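Local coordinates for protein tartrate dehydrogenase/decarboxylase (PDB 3FLK) that oxidises tartrate with NAD as a metal-dependent homodimeric dehydrogenase, and also converts meso-tartrate to D-glycerate and oxidatively decarboxylates D-malate to pyruvate, at residues His35-Glu40 against Gln320-Asp325; Cys118-Arg123 against Leu233-Phe238; Arg170-Ala175 against Lys205-Met210. The protein carries 1 engineered substitution. All blocks are in the same frame, centred on the assembly; numbering follows the deposited sequence.

Interaction 1. Residues His35-Glu40 against Gln320-Asp325; sequences HGLALE and QRAHDD. With SO4 (sulfate ion), chain J.
H35 NE2 donates to D325 OD2 at 2.7 Å, the polar bond that ties the segment 35-40 to the flank of helix 317-336. The oxygen lies in the plane of the imidazole, but the donor reaches the carboxylate from above, 44° out of its plane, and the N-H...O angle is a bent 137°. With CG anti to the carbonyl carbon of H35 (chi1 -64°), the ring lies flat against the helix. One face rests on the R321-A322 peptide, A322 N lying over the centre of the H35 ring and 3.9 Å above it. At the rim, H35 CE1 touches R321 CB at 3.6 Å. Beside it, L37 CD1 meets A322 CB at 3.8 Å; L37 also packs on A32 and L309, linking helices 17-35 and 299-313 to this contact.

Within 320-325, D324 OD1 is gripped by two donors, Q320 NE2 and H323 ND1, the latter bond nearly straight at 2.8 Å. H323 NE2 then points to a sulfate, probably from the crystallisation liquor, which W303 and R111 also bind.

A carboxylate at one nitrogen would favour a protonated imidazole. For H323, with D324 at one nitrogen and a sulfate at the other, that form is likely, while for H35 the pull of D325 is probably offset in part by R321, whose NE lies near ND1.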
loop_
_atom_site.group_PDB
_atom_site.type_symbol
_atom_site.label_atom_id
_atom_site.label_comp_id
_atom_site.label_asym_id
_atom_site.label_seq_id
_atom_site.Cartn_x
_atom_site.Cartn_y
_atom_site.Cartn_z
ATOM N N HIS A 35 -30.994 -11.045 -24.006
ATOM C CA HIS A 35 -31.969 -10.930 -22.918
ATOM C C HIS A 35 -33.038 -9.862 -23.159
ATOM O O HIS A 35 -33.860 -9.589 -22.282
ATOM C CB HIS A 35 -31.251 -10.709 -21.583
ATOM C CG HIS A 35 -30.392 -11.862 -21.172
ATOM N ND1 HIS A 35 -30.889 -12.955 -20.494
ATOM C CD2 HIS A 35 -29.073 -12.105 -21.362
ATOM C CE1 HIS A 35 -29.911 -13.817 -20.275
ATOM N NE2 HIS A 35 -28.799 -13.325 -20.792
ATOM N N GLY A 36 -33.026 -9.274 -24.353
ATOM C CA GLY A 36 -34.033 -8.293 -24.753
ATOM C C GLY A 36 -33.954 -6.972 -24.012
ATOM O O GLY A 36 -34.978 -6.328 -23.771
ATOM N N LEU A 37 -32.739 -6.567 -23.649
ATOM C CA LEU A 37 -32.527 -5.294 -22.964
ATOM C C LEU A 37 -32.542 -4.153 -23.969
ATOM O O LEU A 37 -32.093 -4.309 -25.107
ATOM C CB LEU A 37 -31.191 -5.285 -22.208
ATOM C CG LEU A 37 -30.717 -6.511 -21.421
ATOM C CD1 LEU A 37 -29.307 -6.281 -20.903
ATOM C CD2 LEU A 37 -31.659 -6.864 -20.276
ATOM N N ALA A 38 -33.058 -3.005 -23.543
ATOM C CA ALA A 38 -33.021 -1.808 -24.370
ATOM C C ALA A 38 -31.938 -0.866 -23.856
ATOM O O ALA A 38 -32.096 -0.227 -22.812
ATOM C CB ALA A 38 -34.381 -1.127 -24.398
ATOM N N LEU A 39 -30.828 -0.812 -24.588
ATOM C CA LEU A 39 -29.701 0.045 -24.240
ATOM C C LEU A 39 -29.360 0.979 -25.395
ATOM O O LEU A 39 -29.370 0.570 -26.557
ATOM C CB LEU A 39 -28.471 -0.792 -23.868
ATOM C CG LEU A 39 -28.556 -1.831 -22.742
ATOM C CD1 LEU A 39 -27.252 -2.611 -22.659
ATOM C CD2 LEU A 39 -28.891 -1.201 -21.390
ATOM N N GLU A 40 -29.065 2.232 -25.066
ATOM C CA GLU A 40 -28.664 3.215 -26.066
ATOM C C GLU A 40 -27.359 3.880 -25.643
ATOM O O GLU A 40 -27.276 4.466 -24.562
ATOM C CB GLU A 40 -29.765 4.260 -26.276
ATOM C CG GLU A 40 -29.553 5.154 -27.496
ATOM C CD GLU A 40 -30.735 6.072 -27.785
ATOM O OE1 GLU A 40 -31.522 6.368 -26.855
ATOM O OE2 GLU A 40 -30.871 6.507 -28.953
ATOM N N GLN A 320 -30.313 -8.954 -14.474
ATOM C CA GLN A 320 -29.555 -9.821 -13.574
ATOM C C GLN A 320 -28.993 -11.036 -14.312
ATOM O O GLN A 320 -27.847 -11.433 -14.081
ATOM C CB GLN A 320 -30.410 -10.265 -12.384
ATOM C CG GLN A 320 -29.627 -10.982 -11.284
ATOM C CD GLN A 320 -28.510 -10.127 -10.700
ATOM O OE1 GLN A 320 -28.743 -9.007 -10.240
ATOM N NE2 GLN A 320 -27.289 -10.653 -10.719
ATOM N N ARG A 321 -29.800 -11.614 -15.199
ATOM C CA ARG A 321 -29.375 -12.746 -16.019
ATOM C C ARG A 321 -28.302 -12.335 -17.022
ATOM O O ARG A 321 -27.397 -13.114 -17.316
ATOM C CB ARG A 321 -30.563 -13.376 -16.750
ATOM C CG ARG A 321 -31.491 -14.184 -15.855
ATOM C CD ARG A 321 -32.446 -15.046 -16.679
ATOM N NE ARG A 321 -33.429 -14.248 -17.412
ATOM C CZ ARG A 321 -34.657 -13.975 -16.977
ATOM N NH1 ARG A 321 -35.073 -14.439 -15.804
ATOM N NH2 ARG A 321 -35.474 -13.242 -17.720
ATOM N N ALA A 322 -28.415 -11.113 -17.542
ATOM C CA ALA A 322 -27.411 -10.554 -18.447
ATOM C C ALA A 322 -26.062 -10.408 -17.740
ATOM O O ALA A 322 -25.029 -10.781 -18.297
ATOM C CB ALA A 322 -27.872 -9.223 -19.011
ATOM N N HIS A 323 -26.088 -9.883 -16.511
ATOM C CA HIS A 323 -24.897 -9.814 -15.662
ATOM C C HIS A 323 -24.282 -11.196 -15.468
ATOM O O HIS A 323 -23.084 -11.386 -15.690
ATOM C CB HIS A 323 -25.222 -9.195 -14.294
ATOM C CG HIS A 323 -24.151 -9.412 -13.268
ATOM N ND1 HIS A 323 -24.102 -10.533 -12.466
ATOM C CD2 HIS A 323 -23.078 -8.659 -12.925
ATOM C CE1 HIS A 323 -23.048 -10.459 -11.673
ATOM N NE2 HIS A 323 -22.411 -9.331 -11.930
ATOM N N ASP A 324 -25.114 -12.152 -15.054
ATOM C CA ASP A 324 -24.673 -13.516 -14.764
ATOM C C ASP A 324 -24.082 -14.215 -15.990
ATOM O O ASP A 324 -23.091 -14.934 -15.874
ATOM C CB ASP A 324 -25.826 -14.345 -14.178
ATOM C CG ASP A 324 -26.321 -13.813 -12.832
ATOM O OD1 ASP A 324 -25.815 -12.772 -12.349
ATOM O OD2 ASP A 324 -27.236 -14.442 -12.257
ATOM N N ASP A 325 -24.689 -13.998 -17.156
ATOM C CA ASP A 325 -24.197 -14.578 -18.409
ATOM C C ASP A 325 -22.863 -13.978 -18.838
ATOM O O ASP A 325 -22.021 -14.672 -19.407
ATOM C CB ASP A 325 -25.229 -14.424 -19.530
ATOM C CG ASP A 325 -26.329 -15.476 -19.467
ATOM O OD1 ASP A 325 -26.301 -16.334 -18.559
ATOM O OD2 ASP A 325 -27.223 -15.442 -20.336
HETATM S S SO4 J . -19.816 -10.078 -9.536
HETATM O O1 SO4 J . -18.837 -9.541 -8.595
HETATM O O2 SO4 J . -21.144 -10.049 -8.928
HETATM O O3 SO4 J . -19.829 -9.277 -10.755
HETATM O O4 SO4 J . -19.465 -11.461 -9.856
#

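Interaction 2. Residues Cys118-Arg123 against Leu233-Phe238; sequences CALANR and LQPERF. With SO4 (sulfate ion), chain K.
R123 NH2 forms a salt bridge with E236 OE1, a 2.7 Å hydrogen bond with an N-H...O angle of 162° that uses the syn lone pair of the oxygen. The acceptor lies at the edge of the guanidinium, near its plane, while the carboxylate is turned 41° against it and the two side chains cross at about a right angle. E236 reaches there by a fold in its chain: CG sits between the backbone N and the carbonyl carbon, and a bend at chi2 turns the carboxylate back toward R123. R123 NH2 also lies 2.9 Å from L233 O, too poorly angled for a hydrogen bond, although a positive charge beside this last turn of helix 224-233 is probably favourable. R123 NE is buried without a polar partner, 3.8 Å from P235 CD.

Farther out the contact becomes apolar. L120 CD1 and P235 CG meet tip to tip at 3.9 Å, and I128 touches both residues. Farther along the turn, R237 NE holds a sulfate, probably from the crystallisation liquor, through a nearly straight 2.8 Å bond to O3.

A119 and A121 hydrogen-bond through their backbones to the second subunit. The loop 118-123 therefore joins the dimer interface to the return turn of a beta-alpha-beta crossover, in which helix 224-233 links parallel strands 218-223 and 240-243, which flank strand 186-191 in the sheet.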
loop_
_atom_site.group_PDB
_atom_site.type_symbol
_atom_site.label_atom_id
_atom_site.label_comp_id
_atom_site.label_asym_id
_atom_site.label_seq_id
_atom_site.Cartn_x
_atom_site.Cartn_y
_atom_site.Cartn_z
ATOM N N CYS A 118 -1.833 -17.981 -10.826
ATOM C CA CYS A 118 -1.848 -17.169 -9.609
ATOM C C CYS A 118 -0.446 -16.667 -9.278
ATOM O O CYS A 118 0.535 -17.407 -9.395
ATOM C CB CYS A 118 -2.424 -17.956 -8.428
ATOM S SG CYS A 118 -2.593 -17.004 -6.884
ATOM N N ALA A 119 -0.366 -15.403 -8.874
ATOM C CA ALA A 119 0.899 -14.785 -8.484
ATOM C C ALA A 119 1.424 -15.350 -7.165
ATOM O O ALA A 119 2.626 -15.315 -6.903
ATOM C CB ALA A 119 0.737 -13.281 -8.383
ATOM N N LEU A 120 0.512 -15.864 -6.344
ATOM C CA LEU A 120 0.856 -16.416 -5.038
ATOM C C LEU A 120 1.055 -17.927 -5.105
ATOM O O LEU A 120 0.321 -18.629 -5.804
ATOM C CB LEU A 120 -0.227 -16.079 -4.007
ATOM C CG LEU A 120 -0.687 -14.621 -3.856
ATOM C CD1 LEU A 120 -1.851 -14.538 -2.881
ATOM C CD2 LEU A 120 0.449 -13.701 -3.419
ATOM N N ALA A 121 2.050 -18.417 -4.371
ATOM C CA ALA A 121 2.337 -19.845 -4.308
ATOM C C ALA A 121 1.371 -20.549 -3.360
ATOM O O ALA A 121 0.929 -19.964 -2.368
ATOM C CB ALA A 121 3.776 -20.077 -3.872
ATOM N N ASN A 122 1.046 -21.802 -3.683
ATOM C CA ASN A 122 0.184 -22.658 -2.853
ATOM C C ASN A 122 -1.215 -22.083 -2.604
ATOM O O ASN A 122 -1.764 -22.211 -1.507
ATOM C CB ASN A 122 0.867 -23.007 -1.517
ATOM C CG ASN A 122 2.265 -23.586 -1.696
ATOM O OD1 ASN A 122 3.175 -23.279 -0.922
ATOM N ND2 ASN A 122 2.442 -24.429 -2.716
ATOM N N ARG A 123 -1.779 -21.447 -3.628
ATOM C CA ARG A 123 -3.125 -20.884 -3.546
ATOM C C ARG A 123 -4.079 -21.525 -4.546
ATOM O O ARG A 123 -3.735 -21.728 -5.713
ATOM C CB ARG A 123 -3.097 -19.361 -3.724
ATOM C CG ARG A 123 -3.385 -18.568 -2.449
ATOM C CD ARG A 123 -2.363 -18.834 -1.350
ATOM N NE ARG A 123 -2.865 -18.438 -0.035
ATOM C CZ ARG A 123 -2.209 -18.622 1.109
ATOM N NH1 ARG A 123 -1.015 -19.201 1.117
ATOM N NH2 ARG A 123 -2.750 -18.226 2.254
ATOM N N LEU A 233 0.023 -12.973 2.005
ATOM C CA LEU A 233 0.287 -14.166 2.821
ATOM C C LEU A 233 -0.956 -14.964 3.215
ATOM O O LEU A 233 -0.899 -16.192 3.298
ATOM C CB LEU A 233 1.109 -13.805 4.066
ATOM C CG LEU A 233 2.558 -13.362 3.833
ATOM C CD1 LEU A 233 3.124 -12.684 5.071
ATOM C CD2 LEU A 233 3.436 -14.534 3.410
ATOM N N GLN A 234 -2.068 -14.279 3.469
ATOM C CA GLN A 234 -3.327 -14.970 3.787
ATOM C C GLN A 234 -4.582 -14.253 3.263
ATOM O O GLN A 234 -5.387 -13.739 4.046
ATOM C CB GLN A 234 -3.436 -15.293 5.289
ATOM C CG GLN A 234 -3.093 -14.150 6.237
ATOM C CD GLN A 234 -3.449 -14.455 7.688
ATOM O OE1 GLN A 234 -3.588 -13.544 8.502
ATOM N NE2 GLN A 234 -3.593 -15.738 8.016
ATOM N N PRO A 235 -4.761 -14.241 1.927
ATOM C CA PRO A 235 -5.895 -13.544 1.311
ATOM C C PRO A 235 -7.250 -14.199 1.608
ATOM O O PRO A 235 -8.290 -13.565 1.419
ATOM C CB PRO A 235 -5.584 -13.628 -0.187
ATOM C CG PRO A 235 -4.742 -14.849 -0.327
ATOM C CD PRO A 235 -3.910 -14.904 0.919
ATOM N N GLU A 236 -7.231 -15.447 2.077
ATOM C CA GLU A 236 -8.460 -16.191 2.392
ATOM C C GLU A 236 -9.269 -15.580 3.544
ATOM O O GLU A 236 -10.473 -15.814 3.656
ATOM C CB GLU A 236 -8.149 -17.669 2.678
ATOM C CG GLU A 236 -7.300 -17.926 3.930
ATOM C CD GLU A 236 -5.799 -17.966 3.654
ATOM O OE1 GLU A 236 -5.343 -17.416 2.626
ATOM O OE2 GLU A 236 -5.071 -18.561 4.478
ATOM N N ARG A 237 -8.602 -14.793 4.382
ATOM C CA ARG A 237 -9.221 -14.188 5.561
ATOM C C ARG A 237 -10.209 -13.067 5.236
ATOM O O ARG A 237 -10.999 -12.666 6.093
ATOM C CB ARG A 237 -8.142 -13.651 6.508
ATOM C CG ARG A 237 -7.275 -14.719 7.171
ATOM C CD ARG A 237 -7.978 -15.367 8.361
ATOM N NE ARG A 237 -7.075 -16.242 9.108
ATOM C CZ ARG A 237 -6.972 -17.556 8.928
ATOM N NH1 ARG A 237 -7.720 -18.172 8.020
ATOM N NH2 ARG A 237 -6.117 -18.255 9.660
ATOM N N PHE A 238 -10.168 -12.561 4.007
ATOM C CA PHE A 238 -10.923 -11.357 3.664
ATOM C C PHE A 238 -12.213 -11.636 2.906
ATOM O O PHE A 238 -12.279 -12.556 2.086
ATOM C CB PHE A 238 -10.031 -10.368 2.902
ATOM C CG PHE A 238 -8.756 -10.044 3.623
ATOM C CD1 PHE A 238 -8.768 -9.218 4.745
ATOM C CD2 PHE A 238 -7.547 -10.591 3.205
ATOM C CE1 PHE A 238 -7.596 -8.933 5.431
ATOM C CE2 PHE A 238 -6.365 -10.309 3.883
ATOM C CZ PHE A 238 -6.391 -9.478 4.999
HETATM S S SO4 K . -4.663 -15.620 12.134
HETATM O O1 SO4 K . -3.838 -16.771 11.778
HETATM O O2 SO4 K . -3.819 -14.576 12.708
HETATM O O3 SO4 K . -5.329 -15.102 10.942
HETATM O O4 SO4 K . -5.668 -16.026 13.111
#

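Interaction 3. Residues Arg170-Ala175 against Lys205-Met210; sequences RILKYA and KRTEAM
L172 lays its two methyl groups over the backbone and side chains of R206 and T207. L172 CD1 settles against the peptide that joins them, 3.6 Å from T207 N, and also touches R206 CB. L172 CD2 comes to T207 OG1 at 3.6 Å, the two side chains crossing at about a right angle. This reach follows from the leucine torsions: CG stands anti to the carbonyl carbon (chi1 -70°), and the branch beyond is directed at the neighbouring helix. The hydroxyl of T207 serves its own helix through a hydrogen bond with W203 O, so what it offers the leucine is contact alone.

One turn on from R206, M210, present as selenomethionine, reaches back across to helix 165-181. M210 CG meets L172 CB at 4.1 Å, and bends at chi2 and chi3 fold M210 SE over the backbone of that helix, 3.9 Å from K173 CA. K173 CB lies alongside the selenium, while its amine turns away to a salt bridge with D177. R206 likewise gives its CB to the leucine and its charged end to D169, also on helix 165-181. Cutting L172 back to an alanine would remove both methyls, and is likely to open a gap over the R206-T207 peptide and beside T207 OG1, though the CB that meets M210 would remain.

The short axes of the two segments approach to 9.9 Å and cross at -42°, their N-to-C directions broadly aligned. That separation is bridged by the leucine and the selenomethionine. L172 also touches V242 of strand 240-243, so the interface lies against the central sheet. Two helices thus pack side by side on the parallel part of a mixed sheet, the layered form of an alpha/beta fold, helix 199-211 being the helix of a beta-alpha-beta crossover between strands 186-191 and 218-223.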
loop_
_atom_site.group_PDB
_atom_site.type_symbol
_atom_site.label_atom_id
_atom_site.label_comp_id
_atom_site.label_asym_id
_atom_site.label_seq_id
_atom_site.Cartn_x
_atom_site.Cartn_y
_atom_site.Cartn_z
ATOM N N ARG A 170 -21.366 6.943 6.075
ATOM C CA ARG A 170 -22.076 6.381 4.924
ATOM C C ARG A 170 -21.302 5.285 4.181
ATOM O O ARG A 170 -21.907 4.339 3.678
ATOM C CB ARG A 170 -22.569 7.477 3.970
ATOM C CG ARG A 170 -21.482 8.259 3.248
ATOM C CD ARG A 170 -22.100 9.343 2.385
ATOM N NE ARG A 170 -21.092 10.085 1.632
ATOM C CZ ARG A 170 -21.364 11.032 0.739
ATOM N NH1 ARG A 170 -22.622 11.364 0.464
ATOM N NH2 ARG A 170 -20.369 11.646 0.113
ATOM N N ILE A 171 -19.976 5.404 4.114
ATOM C CA ILE A 171 -19.159 4.344 3.513
ATOM C C ILE A 171 -19.098 3.112 4.424
ATOM O O ILE A 171 -19.159 1.979 3.944
ATOM C CB ILE A 171 -17.731 4.835 3.073
ATOM C CG1 ILE A 171 -17.066 3.820 2.131
ATOM C CG2 ILE A 171 -16.832 5.137 4.273
ATOM C CD1 ILE A 171 -17.701 3.748 0.742
ATOM N N LEU A 172 -19.000 3.345 5.733
ATOM C CA LEU A 172 -18.983 2.262 6.718
ATOM C C LEU A 172 -20.316 1.523 6.733
ATOM O O LEU A 172 -20.347 0.292 6.790
ATOM C CB LEU A 172 -18.650 2.792 8.119
ATOM C CG LEU A 172 -17.217 3.278 8.376
ATOM C CD1 LEU A 172 -17.140 3.998 9.712
ATOM C CD2 LEU A 172 -16.197 2.140 8.306
ATOM N N LYS A 173 -21.411 2.279 6.666
ATOM C CA LYS A 173 -22.748 1.695 6.604
ATOM C C LYS A 173 -22.903 0.798 5.377
ATOM O O LYS A 173 -23.379 -0.331 5.492
ATOM C CB LYS A 173 -23.830 2.776 6.618
ATOM C CG LYS A 173 -25.249 2.214 6.679
ATOM C CD LYS A 173 -26.275 3.296 6.951
ATOM C CE LYS A 173 -27.672 2.704 7.096
ATOM N NZ LYS A 173 -28.186 2.159 5.810
ATOM N N TYR A 174 -22.487 1.295 4.215
ATOM C CA TYR A 174 -22.564 0.506 2.988
ATOM C C TYR A 174 -21.817 -0.821 3.134
ATOM O O TYR A 174 -22.357 -1.880 2.798
ATOM C CB TYR A 174 -22.047 1.292 1.776
ATOM C CG TYR A 174 -22.496 0.694 0.459
ATOM C CD1 TYR A 174 -23.661 1.140 -0.169
ATOM C CD2 TYR A 174 -21.774 -0.338 -0.144
ATOM C CE1 TYR A 174 -24.085 0.583 -1.379
ATOM C CE2 TYR A 174 -22.193 -0.902 -1.349
ATOM C CZ TYR A 174 -23.346 -0.436 -1.959
ATOM O OH TYR A 174 -23.760 -0.988 -3.153
ATOM N N ALA A 175 -20.595 -0.757 3.660
ATOM C CA ALA A 175 -19.743 -1.936 3.820
ATOM C C ALA A 175 -20.326 -2.969 4.783
ATOM O O ALA A 175 -20.269 -4.170 4.515
ATOM C CB ALA A 175 -18.348 -1.529 4.260
ATOM N N LYS A 205 -12.861 5.118 15.472
ATOM C CA LYS A 205 -13.956 5.459 16.383
ATOM C C LYS A 205 -15.319 5.302 15.703
ATOM O O LYS A 205 -16.247 4.730 16.284
ATOM C CB LYS A 205 -13.780 6.886 16.911
ATOM C CG LYS A 205 -14.541 7.190 18.185
ATOM C CD LYS A 205 -14.214 8.591 18.685
ATOM C CE LYS A 205 -14.875 8.873 20.025
ATOM N NZ LYS A 205 -14.367 10.143 20.624
ATOM N N ARG A 206 -15.433 5.799 14.474
ATOM C CA ARG A 206 -16.677 5.679 13.713
ATOM C C ARG A 206 -16.959 4.236 13.279
ATOM O O ARG A 206 -18.119 3.834 13.187
ATOM C CB ARG A 206 -16.684 6.615 12.497
ATOM C CG ARG A 206 -16.568 8.118 12.809
ATOM C CD ARG A 206 -17.511 8.577 13.930
ATOM N NE ARG A 206 -18.923 8.380 13.602
ATOM C CZ ARG A 206 -19.913 8.386 14.493
ATOM N NH1 ARG A 206 -19.658 8.572 15.785
ATOM N NH2 ARG A 206 -21.162 8.193 14.091
ATOM N N THR A 207 -15.901 3.471 13.013
ATOM C CA THR A 207 -16.025 2.054 12.658
ATOM C C THR A 207 -16.603 1.262 13.834
ATOM O O THR A 207 -17.549 0.491 13.661
ATOM C CB THR A 207 -14.675 1.444 12.206
ATOM O OG1 THR A 207 -14.101 2.257 11.174
ATOM C CG2 THR A 207 -14.872 0.034 11.665
ATOM N N GLU A 208 -16.042 1.481 15.023
ATOM C CA GLU A 208 -16.550 0.887 16.264
ATOM C C GLU A 208 -18.018 1.233 16.487
ATOM O O GLU A 208 -18.815 0.366 16.847
ATOM C CB GLU A 208 -15.724 1.353 17.465
ATOM C CG GLU A 208 -14.332 0.751 17.545
ATOM C CD GLU A 208 -13.427 1.486 18.523
ATOM O OE1 GLU A 208 -13.881 1.799 19.649
ATOM O OE2 GLU A 208 -12.255 1.745 18.163
ATOM N N ALA A 209 -18.365 2.498 16.259
ATOM C CA ALA A 209 -19.738 2.981 16.395
ATOM C C ALA A 209 -20.696 2.299 15.416
ATOM O O ALA A 209 -21.827 1.965 15.777
ATOM C CB ALA A 209 -19.789 4.492 16.226
HETATM N N MSE A 210 -20.242 2.090 14.181
HETATM C CA MSE A 210 -21.063 1.418 13.179
HETATM C C MSE A 210 -21.194 -0.080 13.440
HETATM O O MSE A 210 -22.282 -0.637 13.305
HETATM C CB MSE A 210 -20.535 1.666 11.762
HETATM C CG MSE A 210 -21.451 1.132 10.658
HETATM SE SE MSE A 210 -23.149 2.088 10.450
HETATM C CE MSE A 210 -24.158 1.461 11.974
#

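In the fold
The three contacts sample separate parts of one chain built around a large mixed sheet. Interaction 1 lies near the edge strand 39-43, whereas interactions 2 and 3 both belong to the part that carries strands 240-243, 186-191 and 218-223. Their centres are about 27 Å apart, and each is about 33 Å from the centre of interaction 1; even the closest atoms, those of interactions 2 and 3, are about 11 Å apart. Interaction 2 comes nearest the cofactor, the Q234 side chain lying about 6 Å from a bound NADH. The L233 side chain is about 13 Å from a magnesium ion. Interactions 1 and 3 are structural packing away from the annotated sites.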